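Local coordinates for protein monoglyceride lipase (Saccharomyces cerevisiae, PDB 4ZWN) that hydrolyses monoacylglycerols to free fatty acids and glycerol, preferring monounsaturated substrates, and takes part in the breakdown of fatty acid ethyl esters, at residues D82-N87 against T315-M320; W51-G56 against G88-T93; T74-R79 against I304-T309. The protein carries 2 engineered substitutions. One frame throughout, in Å; residues are numbered along the deposited sequence.

Contact 1: D82-N87 against T315-M320; sequences DHLSLN and TVFNDM
A chi1 of 171° swings the Phe317 ring away from its own backbone N and straight across to helix segment 82-86, while His83 keeps its imidazole beside its own backbone N and lets CB lead onto that ring. His83 CB lies over one face of Phe317, 3.6 Å from the ring centroid, a CH-pi contact displaced toward the CZ rim. The imidazole turns its edge to the face of the same phenyl ring, the planes standing 67° apart, in a T-shaped pair; its ND1 is engaged by Arg79 O one helical turn back. At the edge of the phenyl ring, Leu84 CD2 comes within 3.6 Å of Phe317 CE1. Asn87 ND2 also arrives at this edge, 3.6 Å from Phe317 CE2. Asparagine suits its position because its amide folds back: ND2 gives a nearly straight hydrogen bond of 2.6 Å to His83 O, which fixes the amide beside the ring. Met320, fully extended, reaches over more loosely, its CE 4.3 Å from Leu84 CD1. Such a large ring suits the span, since the axes of segments 82-86 and 315-320 come no nearer than 11.3 Å and cross at -43°. Beyond the pair, Leu84 packs on Tyr89 and Ser91 of strand 89-94, Phe313 offers His83 a second aromatic partner within helix 310-326, and Asp319 bonds to Tyr297 of strand 292-297.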
loop_
_atom_site.group_PDB
_atom_site.type_symbol
_atom_site.label_atom_id
_atom_site.label_comp_id
_atom_site.label_asym_id
_atom_site.label_seq_id
_atom_site.Cartn_x
_atom_site.Cartn_y
_atom_site.Cartn_z
ATOM N N ASP A 82 6.745 6.680 11.217
ATOM C CA ASP A 82 7.422 7.044 12.456
ATOM C C ASP A 82 8.682 6.204 12.655
ATOM O O ASP A 82 9.750 6.737 12.954
ATOM C CB ASP A 82 6.481 6.882 13.652
ATOM C CG ASP A 82 7.007 7.560 14.909
ATOM O OD1 ASP A 82 7.604 8.654 14.791
ATOM O OD2 ASP A 82 6.824 7.002 16.013
ATOM N N HIS A 83 8.557 4.890 12.479
ATOM C CA HIS A 83 9.696 3.987 12.633
ATOM C C HIS A 83 10.736 4.197 11.536
ATOM O O HIS A 83 11.936 4.109 11.790
ATOM C CB HIS A 83 9.236 2.526 12.640
ATOM C CG HIS A 83 8.636 2.083 13.938
ATOM N ND1 HIS A 83 7.408 2.527 14.382
ATOM C CD2 HIS A 83 9.093 1.233 14.888
ATOM C CE1 HIS A 83 7.135 1.969 15.548
ATOM N NE2 HIS A 83 8.140 1.180 15.877
ATOM N N LEU A 84 10.279 4.470 10.318
ATOM C CA LEU A 84 11.198 4.757 9.220
ATOM C C LEU A 84 11.987 6.034 9.491
ATOM O O LEU A 84 13.179 6.113 9.197
ATOM C CB LEU A 84 10.445 4.875 7.894
ATOM C CG LEU A 84 9.965 3.574 7.247
ATOM C CD1 LEU A 84 9.111 3.868 6.025
ATOM C CD2 LEU A 84 11.147 2.693 6.873
ATOM N N SER A 85 11.310 7.031 10.055
ATOM C CA SER A 85 11.938 8.308 10.376
ATOM C C SER A 85 13.051 8.127 11.404
ATOM O O SER A 85 14.101 8.764 11.315
ATOM C CB SER A 85 10.895 9.301 10.896
ATOM O OG SER A 85 11.484 10.552 11.202
ATOM N N LEU A 86 12.813 7.244 12.372
ATOM C CA LEU A 86 13.791 6.951 13.415
ATOM C C LEU A 86 15.005 6.196 12.885
ATOM O O LEU A 86 16.076 6.225 13.495
ATOM C CB LEU A 86 13.141 6.143 14.542
ATOM C CG LEU A 86 12.139 6.882 15.428
ATOM C CD1 LEU A 86 11.431 5.912 16.351
ATOM C CD2 LEU A 86 12.840 7.962 16.230
ATOM N N ASN A 87 14.841 5.518 11.752
ATOM C CA ASN A 87 15.903 4.672 11.218
ATOM C C ASN A 87 16.504 5.193 9.920
ATOM O O ASN A 87 17.060 4.427 9.132
ATOM C CB ASN A 87 15.385 3.251 11.015
ATOM C CG ASN A 87 15.078 2.559 12.323
ATOM O OD1 ASN A 87 15.941 1.901 12.907
ATOM N ND2 ASN A 87 13.848 2.712 12.799
ATOM N N THR A 315 8.731 -7.402 14.136
ATOM C CA THR A 315 9.311 -8.437 13.286
ATOM C C THR A 315 9.210 -8.052 11.814
ATOM O O THR A 315 10.167 -8.194 11.048
ATOM C CB THR A 315 8.611 -9.795 13.498
ATOM O OG1 THR A 315 8.639 -10.144 14.888
ATOM C CG2 THR A 315 9.294 -10.884 12.683
ATOM N N VAL A 316 8.039 -7.553 11.432
ATOM C CA VAL A 316 7.774 -7.187 10.048
ATOM C C VAL A 316 8.581 -5.960 9.622
ATOM O O VAL A 316 9.201 -5.960 8.557
ATOM C CB VAL A 316 6.266 -6.934 9.830
ATOM C CG1 VAL A 316 6.022 -6.256 8.508
ATOM C CG2 VAL A 316 5.499 -8.250 9.898
ATOM N N PHE A 317 8.593 -4.924 10.457
ATOM C CA PHE A 317 9.313 -3.697 10.125
ATOM C C PHE A 317 10.827 -3.890 10.105
ATOM O O PHE A 317 11.520 -3.304 9.271
ATOM C CB PHE A 317 8.968 -2.571 11.101
ATOM C CG PHE A 317 9.840 -1.358 10.940
ATOM C CD1 PHE A 317 9.644 -0.486 9.882
ATOM C CD2 PHE A 317 10.869 -1.100 11.832
ATOM C CE1 PHE A 317 10.450 0.627 9.724
ATOM C CE2 PHE A 317 11.680 0.009 11.676
ATOM C CZ PHE A 317 11.470 0.873 10.620
ATOM N N ASN A 318 11.342 -4.694 11.030
ATOM C CA ASN A 318 12.777 -4.948 11.079
ATOM C C ASN A 318 13.275 -5.619 9.809
ATOM O O ASN A 318 14.380 -5.336 9.344
ATOM C CB ASN A 318 13.141 -5.801 12.294
ATOM C CG ASN A 318 13.105 -5.013 13.584
ATOM O OD1 ASN A 318 13.119 -3.780 13.570
ATOM N ND2 ASN A 318 13.062 -5.719 14.710
ATOM N N ASP A 319 12.461 -6.502 9.242
ATOM C CA ASP A 319 12.839 -7.157 7.998
ATOM C C ASP A 319 12.881 -6.138 6.866
ATOM O O ASP A 319 13.770 -6.176 6.017
ATOM C CB ASP A 319 11.881 -8.302 7.668
ATOM C CG ASP A 319 12.091 -9.513 8.559
ATOM O OD1 ASP A 319 13.164 -9.602 9.194
ATOM O OD2 ASP A 319 11.190 -10.377 8.621
ATOM N N MET A 320 11.925 -5.216 6.868
ATOM C CA MET A 320 11.883 -4.168 5.857
ATOM C C MET A 320 13.051 -3.201 6.030
ATOM O O MET A 320 13.692 -2.803 5.055
ATOM C CB MET A 320 10.555 -3.413 5.921
ATOM C CG MET A 320 10.501 -2.186 5.027
ATOM S SD MET A 320 8.867 -1.430 4.992
ATOM C CE MET A 320 9.214 0.082 4.092
#

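Contact 2: W51-G56 against G88-T93; sequences WPVQNG and GYESFT
Trp51 and Ser91 form an antiparallel hydrogen-bonded pair, the tight end of this contact. Trp51 N gives a bond of 2.9 Å to Ser91 O, and Ser91 N returns one of 3.0 Å to Trp51 O. Trp51 O also receives a CA-H contact from Glu90 CA at 3.4 Å. The CB atoms of Trp51 and Ser91 leave on the same face of the sheet and meet at 3.9 Å; from there the indole swings off toward helix 78-86, where Trp51 and Ser91 both touch Met81. This is the antiparallel margin of the alpha/beta-hydrolase sheet: strand 44-51 runs against strand 89-94, beyond which the central strands are parallel. Past Pro52 the ladder of hydrogen bonds stops, and the contact continues through the methyls of Val53, CG2 at 3.5 Å from Tyr89 N and CG1 at 3.6 Å from Gly88 CA. Gly88 has a positive phi, which favours glycine, and Val53 packs against its bare backbone. The looser side lies by partly exposed Val53, where water replaces a direct bond, accepting from Val53 N and donating to Glu90 OE2 at 3.0 Å. The Glu90 side chain runs extended beyond CG, and its carboxylate also forms salt bridges with Lys134 and Arg63.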
loop_
_atom_site.group_PDB
_atom_site.type_symbol
_atom_site.label_atom_id
_atom_site.label_comp_id
_atom_site.label_asym_id
_atom_site.label_seq_id
_atom_site.Cartn_x
_atom_site.Cartn_y
_atom_site.Cartn_z
ATOM N N TRP A 51 7.304 12.951 5.514
ATOM C CA TRP A 51 7.835 12.622 6.829
ATOM C C TRP A 51 9.357 12.577 6.802
ATOM O O TRP A 51 9.941 11.649 6.247
ATOM C CB TRP A 51 7.274 11.285 7.312
ATOM C CG TRP A 51 7.246 11.155 8.798
ATOM C CD1 TRP A 51 8.310 11.249 9.650
ATOM C CD2 TRP A 51 6.100 10.895 9.612
ATOM N NE1 TRP A 51 7.893 11.069 10.947
ATOM C CE2 TRP A 51 6.540 10.849 10.952
ATOM C CE3 TRP A 51 4.742 10.698 9.342
ATOM C CZ2 TRP A 51 5.671 10.614 12.016
ATOM C CZ3 TRP A 51 3.880 10.463 10.400
ATOM C CH2 TRP A 51 4.348 10.422 11.720
ATOM N N PRO A 52 10.005 13.583 7.409
ATOM C CA PRO A 52 11.467 13.714 7.375
ATOM C C PRO A 52 12.174 12.788 8.361
ATOM O O PRO A 52 11.571 12.350 9.340
ATOM C CB PRO A 52 11.688 15.178 7.755
ATOM C CG PRO A 52 10.546 15.489 8.665
ATOM C CD PRO A 52 9.371 14.672 8.175
ATOM N N VAL A 53 13.443 12.498 8.096
ATOM C CA VAL A 53 14.256 11.720 9.021
ATOM C C VAL A 53 14.475 12.512 10.304
ATOM O O VAL A 53 14.922 13.658 10.261
ATOM C CB VAL A 53 15.619 11.346 8.409
ATOM C CG1 VAL A 53 16.495 10.661 9.446
ATOM C CG2 VAL A 53 15.430 10.458 7.186
ATOM N N GLN A 54 14.147 11.907 11.441
ATOM C CA GLN A 54 14.303 12.569 12.735
ATOM C C GLN A 54 14.974 11.666 13.764
ATOM O O GLN A 54 14.316 11.168 14.675
ATOM C CB GLN A 54 12.943 13.020 13.272
ATOM C CG GLN A 54 12.152 13.899 12.322
ATOM C CD GLN A 54 10.750 14.180 12.823
ATOM O OE1 GLN A 54 10.538 14.426 14.011
ATOM N NE2 GLN A 54 9.779 14.136 11.917
ATOM N N ASN A 55 16.260 11.486 13.610
ATOM C CA ASN A 55 16.985 10.624 14.492
ATOM C C ASN A 55 18.251 11.253 15.011
ATOM O O ASN A 55 19.167 10.569 15.366
ATOM C CB ASN A 55 17.307 9.324 13.788
ATOM C CG ASN A 55 18.255 9.520 12.667
ATOM O OD1 ASN A 55 18.699 10.612 12.431
ATOM N ND2 ASN A 55 18.571 8.471 11.978
ATOM N N GLY A 56 18.311 12.558 15.091
ATOM C CA GLY A 56 19.470 13.144 15.703
ATOM C C GLY A 56 20.629 13.297 14.755
ATOM O O GLY A 56 21.064 14.404 14.535
ATOM N N GLY A 88 16.388 6.499 9.703
ATOM C CA GLY A 88 17.083 7.157 8.613
ATOM C C GLY A 88 16.421 7.065 7.253
ATOM O O GLY A 88 17.105 7.094 6.231
ATOM N N TYR A 89 15.095 6.964 7.234
ATOM C CA TYR A 89 14.362 6.898 5.973
ATOM C C TYR A 89 13.211 7.895 5.909
ATOM O O TYR A 89 12.355 7.942 6.796
ATOM C CB TYR A 89 13.832 5.482 5.735
ATOM C CG TYR A 89 14.927 4.479 5.462
ATOM C CD1 TYR A 89 15.465 4.344 4.188
ATOM C CD2 TYR A 89 15.429 3.678 6.478
ATOM C CE1 TYR A 89 16.472 3.435 3.934
ATOM C CE2 TYR A 89 16.432 2.766 6.234
ATOM C CZ TYR A 89 16.952 2.649 4.961
ATOM O OH TYR A 89 17.954 1.741 4.716
ATOM N N GLU A 90 13.202 8.692 4.845
ATOM C CA GLU A 90 12.104 9.611 4.584
ATOM C C GLU A 90 10.893 8.853 4.059
ATOM O O GLU A 90 11.034 7.812 3.414
ATOM C CB GLU A 90 12.526 10.686 3.580
ATOM C CG GLU A 90 13.616 11.613 4.081
ATOM C CD GLU A 90 14.070 12.606 3.028
ATOM O OE1 GLU A 90 13.804 12.370 1.829
ATOM O OE2 GLU A 90 14.689 13.625 3.401
ATOM N N SER A 91 9.704 9.376 4.335
ATOM C CA SER A 91 8.477 8.794 3.805
ATOM C C SER A 91 7.650 9.832 3.063
ATOM O O SER A 91 7.646 11.013 3.413
ATOM C CB SER A 91 7.634 8.176 4.922
ATOM O OG SER A 91 8.274 7.057 5.505
ATOM N N PHE A 92 6.951 9.377 2.031
ATOM C CA PHE A 92 5.972 10.199 1.347
ATOM C C PHE A 92 4.727 9.370 1.093
ATOM O O PHE A 92 4.803 8.280 0.524
ATOM C CB PHE A 92 6.521 10.751 0.030
ATOM C CG PHE A 92 5.605 11.745 -0.639
ATOM C CD1 PHE A 92 4.571 11.319 -1.457
ATOM C CD2 PHE A 92 5.777 13.107 -0.443
ATOM C CE1 PHE A 92 3.727 12.231 -2.068
ATOM C CE2 PHE A 92 4.937 14.023 -1.050
ATOM C CZ PHE A 92 3.911 13.585 -1.862
ATOM N N THR A 93 3.584 9.884 1.523
ATOM C CA THR A 93 2.316 9.235 1.238
ATOM C C THR A 93 1.272 10.283 0.890
ATOM O O THR A 93 1.411 11.457 1.233
ATOM C CB THR A 93 1.829 8.377 2.425
ATOM O OG1 THR A 93 0.713 7.579 2.013
ATOM C CG2 THR A 93 1.417 9.254 3.597
HETATM O O HOH W 1 14.660 14.405 6.294
#

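Contact 3: T74-R79 against I304-T309; sequences TKIQFR and IFSLET
The flat guanidinium of Arg79 is met at its edge by two backbone carbonyls, Ser306 O and Glu308 O, both near its plane, and not over a face; within 74-79 itself, the phenyl ring of Phe78 has Lys75 CA over the centre of one face. In this alpha/beta hydrolase, residues 304-309 belong to the loop that follows His302, the inferred charge-relay histidine, and residues 74-77 form a 3-10 turn leading, through Gln77 at the N-cap position, into helix 78-86. Arginine suits its place because it is long and offers several N-H groups: with CG anti to the backbone N (chi1 -162°) and the chain extended beyond, it reaches along the loop and binds main-chain atoms. NH1 points almost straight at Glu308 O, although the modelled 2.5 Å is very short and its exact length doubtful. The same NH1 makes a weak bond of 3.3 Å to Ser306 O. NH2 turns to Asp310 in a salt bridge, which probably steadies the charge in this buried place. Nearer the turn, small Ser306 fits closely: its CB lies 3.3 Å from Ile76 O and 3.6 Å from Ile76 CG2. Two waters complete the seam. One donates to both Ile76 O and Phe305 O, at 2.7 Å from the former. The other accepts from Ser306 OG at 2.8 Å and donates to Gln77 OE1 at 3.1 Å.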
loop_
_atom_site.group_PDB
_atom_site.type_symbol
_atom_site.label_atom_id
_atom_site.label_comp_id
_atom_site.label_asym_id
_atom_site.label_seq_id
_atom_site.Cartn_x
_atom_site.Cartn_y
_atom_site.Cartn_z
ATOM N N THR A 74 -3.664 8.634 5.539
ATOM C CA THR A 74 -2.372 9.005 6.128
ATOM C C THR A 74 -2.117 8.443 7.530
ATOM O O THR A 74 -1.059 7.869 7.780
ATOM C CB THR A 74 -2.215 10.534 6.200
ATOM O OG1 THR A 74 -3.296 11.092 6.958
ATOM C CG2 THR A 74 -2.210 11.138 4.803
ATOM N N LYS A 75 -3.081 8.606 8.434
ATOM C CA LYS A 75 -2.916 8.194 9.830
ATOM C C LYS A 75 -2.591 6.707 9.972
ATOM O O LYS A 75 -1.865 6.309 10.885
ATOM C CB LYS A 75 -4.176 8.528 10.642
ATOM C CG LYS A 75 -4.123 8.075 12.100
ATOM C CD LYS A 75 -5.395 8.434 12.855
ATOM C CE LYS A 75 -5.379 9.883 13.318
ATOM N NZ LYS A 75 -4.297 10.121 14.312
ATOM N N ILE A 76 -3.127 5.892 9.069
ATOM C CA ILE A 76 -2.897 4.452 9.117
ATOM C C ILE A 76 -1.411 4.137 8.935
ATOM O O ILE A 76 -0.889 3.188 9.521
ATOM C CB ILE A 76 -3.728 3.711 8.047
ATOM C CG1 ILE A 76 -5.210 4.064 8.190
ATOM C CG2 ILE A 76 -3.537 2.203 8.154
ATOM C CD1 ILE A 76 -5.809 3.678 9.530
ATOM N N GLN A 77 -0.722 4.951 8.144
ATOM C CA GLN A 77 0.694 4.719 7.895
ATOM C C GLN A 77 1.601 5.494 8.852
ATOM O O GLN A 77 2.818 5.520 8.664
ATOM C CB GLN A 77 1.041 5.066 6.446
ATOM C CG GLN A 77 1.102 3.853 5.533
ATOM C CD GLN A 77 -0.191 3.062 5.531
ATOM O OE1 GLN A 77 -0.290 2.003 6.153
ATOM N NE2 GLN A 77 -1.191 3.571 4.823
ATOM N N PHE A 78 1.013 6.110 9.877
ATOM C CA PHE A 78 1.794 6.832 10.883
ATOM C C PHE A 78 2.822 5.929 11.553
ATOM O O PHE A 78 3.987 6.296 11.692
ATOM C CB PHE A 78 0.888 7.440 11.957
ATOM C CG PHE A 78 0.265 8.750 11.565
ATOM C CD1 PHE A 78 0.434 9.263 10.287
ATOM C CD2 PHE A 78 -0.478 9.476 12.480
ATOM C CE1 PHE A 78 -0.140 10.472 9.927
ATOM C CE2 PHE A 78 -1.051 10.684 12.126
ATOM C CZ PHE A 78 -0.881 11.181 10.848
ATOM N N ARG A 79 2.371 4.751 11.973
ATOM C CA ARG A 79 3.215 3.789 12.670
ATOM C C ARG A 79 4.446 3.436 11.837
ATOM O O ARG A 79 5.559 3.357 12.357
ATOM C CB ARG A 79 2.402 2.534 12.998
ATOM C CG ARG A 79 2.978 1.624 14.070
ATOM C CD ARG A 79 2.040 0.436 14.278
ATOM N NE ARG A 79 2.470 -0.466 15.344
ATOM C CZ ARG A 79 1.822 -1.578 15.683
ATOM N NH1 ARG A 79 0.716 -1.927 15.037
ATOM N NH2 ARG A 79 2.278 -2.345 16.665
ATOM N N ILE A 304 -0.254 -5.872 8.566
ATOM C CA ILE A 304 0.930 -6.172 9.369
ATOM C C ILE A 304 1.822 -4.956 9.619
ATOM O O ILE A 304 2.592 -4.930 10.578
ATOM C CB ILE A 304 1.778 -7.276 8.707
ATOM C CG1 ILE A 304 2.179 -6.867 7.286
ATOM C CG2 ILE A 304 1.016 -8.591 8.690
ATOM C CD1 ILE A 304 3.048 -7.887 6.574
ATOM N N PHE A 305 1.715 -3.950 8.758
ATOM C CA PHE A 305 2.565 -2.768 8.850
ATOM C C PHE A 305 1.903 -1.604 9.574
ATOM O O PHE A 305 2.511 -0.545 9.730
ATOM C CB PHE A 305 2.980 -2.297 7.453
ATOM C CG PHE A 305 4.217 -2.957 6.927
ATOM C CD1 PHE A 305 5.466 -2.567 7.377
ATOM C CD2 PHE A 305 4.134 -3.946 5.961
ATOM C CE1 PHE A 305 6.611 -3.165 6.890
ATOM C CE2 PHE A 305 5.274 -4.545 5.466
ATOM C CZ PHE A 305 6.515 -4.149 5.932
ATOM N N SER A 306 0.659 -1.781 10.005
ATOM C CA SER A 306 -0.090 -0.645 10.527
ATOM C C SER A 306 -0.934 -0.959 11.758
ATOM O O SER A 306 -0.895 -0.216 12.739
ATOM C CB SER A 306 -0.989 -0.074 9.429
ATOM O OG SER A 306 -1.920 -1.043 8.980
ATOM N N LEU A 307 -1.691 -2.051 11.710
ATOM C CA LEU A 307 -2.708 -2.290 12.729
ATOM C C LEU A 307 -2.498 -3.564 13.549
ATOM O O LEU A 307 -3.316 -3.896 14.401
ATOM C CB LEU A 307 -4.089 -2.319 12.067
ATOM C CG LEU A 307 -4.445 -1.029 11.318
ATOM C CD1 LEU A 307 -5.756 -1.167 10.559
ATOM C CD2 LEU A 307 -4.493 0.160 12.279
ATOM N N GLU A 308 -1.399 -4.270 13.307
ATOM C CA GLU A 308 -1.136 -5.507 14.037
ATOM C C GLU A 308 -0.465 -5.263 15.386
ATOM O O GLU A 308 -0.203 -4.122 15.767
ATOM C CB GLU A 308 -0.278 -6.456 13.197
ATOM C CG GLU A 308 -1.080 -7.473 12.397
ATOM C CD GLU A 308 -1.765 -8.510 13.278
ATOM O OE1 GLU A 308 -1.456 -8.575 14.487
ATOM O OE2 GLU A 308 -2.611 -9.267 12.759
ATOM N N THR A 309 -0.193 -6.348 16.105
ATOM C CA THR A 309 0.420 -6.268 17.425
ATOM C C THR A 309 1.846 -5.749 17.342
ATOM O O THR A 309 2.470 -5.791 16.279
ATOM C CB THR A 309 0.437 -7.640 18.132
ATOM O OG1 THR A 309 1.301 -8.539 17.421
ATOM C CG2 THR A 309 -0.958 -8.228 18.201
HETATM O O HOH W 2 1.648 2.276 9.757
HETATM O O HOH W 3 -1.388 -0.875 6.256
#

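From the N terminus, the chain leaves strand 44-51 through 51-56, passes the turn 74-79 and helix segment 82-87, and enters strand 89-94, where contact 2 closes the first and shortest loop. Contact 3 closes a far longer one, from 74-79 to 304-309, and contact 1 another, from 82-87 to 315-320. Each pair of contacts crosses, and none nests within another. Helix 78-86 serves contacts 1 and 3, bound at its start to the loop after His302 and farther on to helix 310-326; Phe305 packs against Val316 and Met320 between them. Ser85 OG probably bonds to Pro52 O, joining that helix to the sheet margin of contact 2.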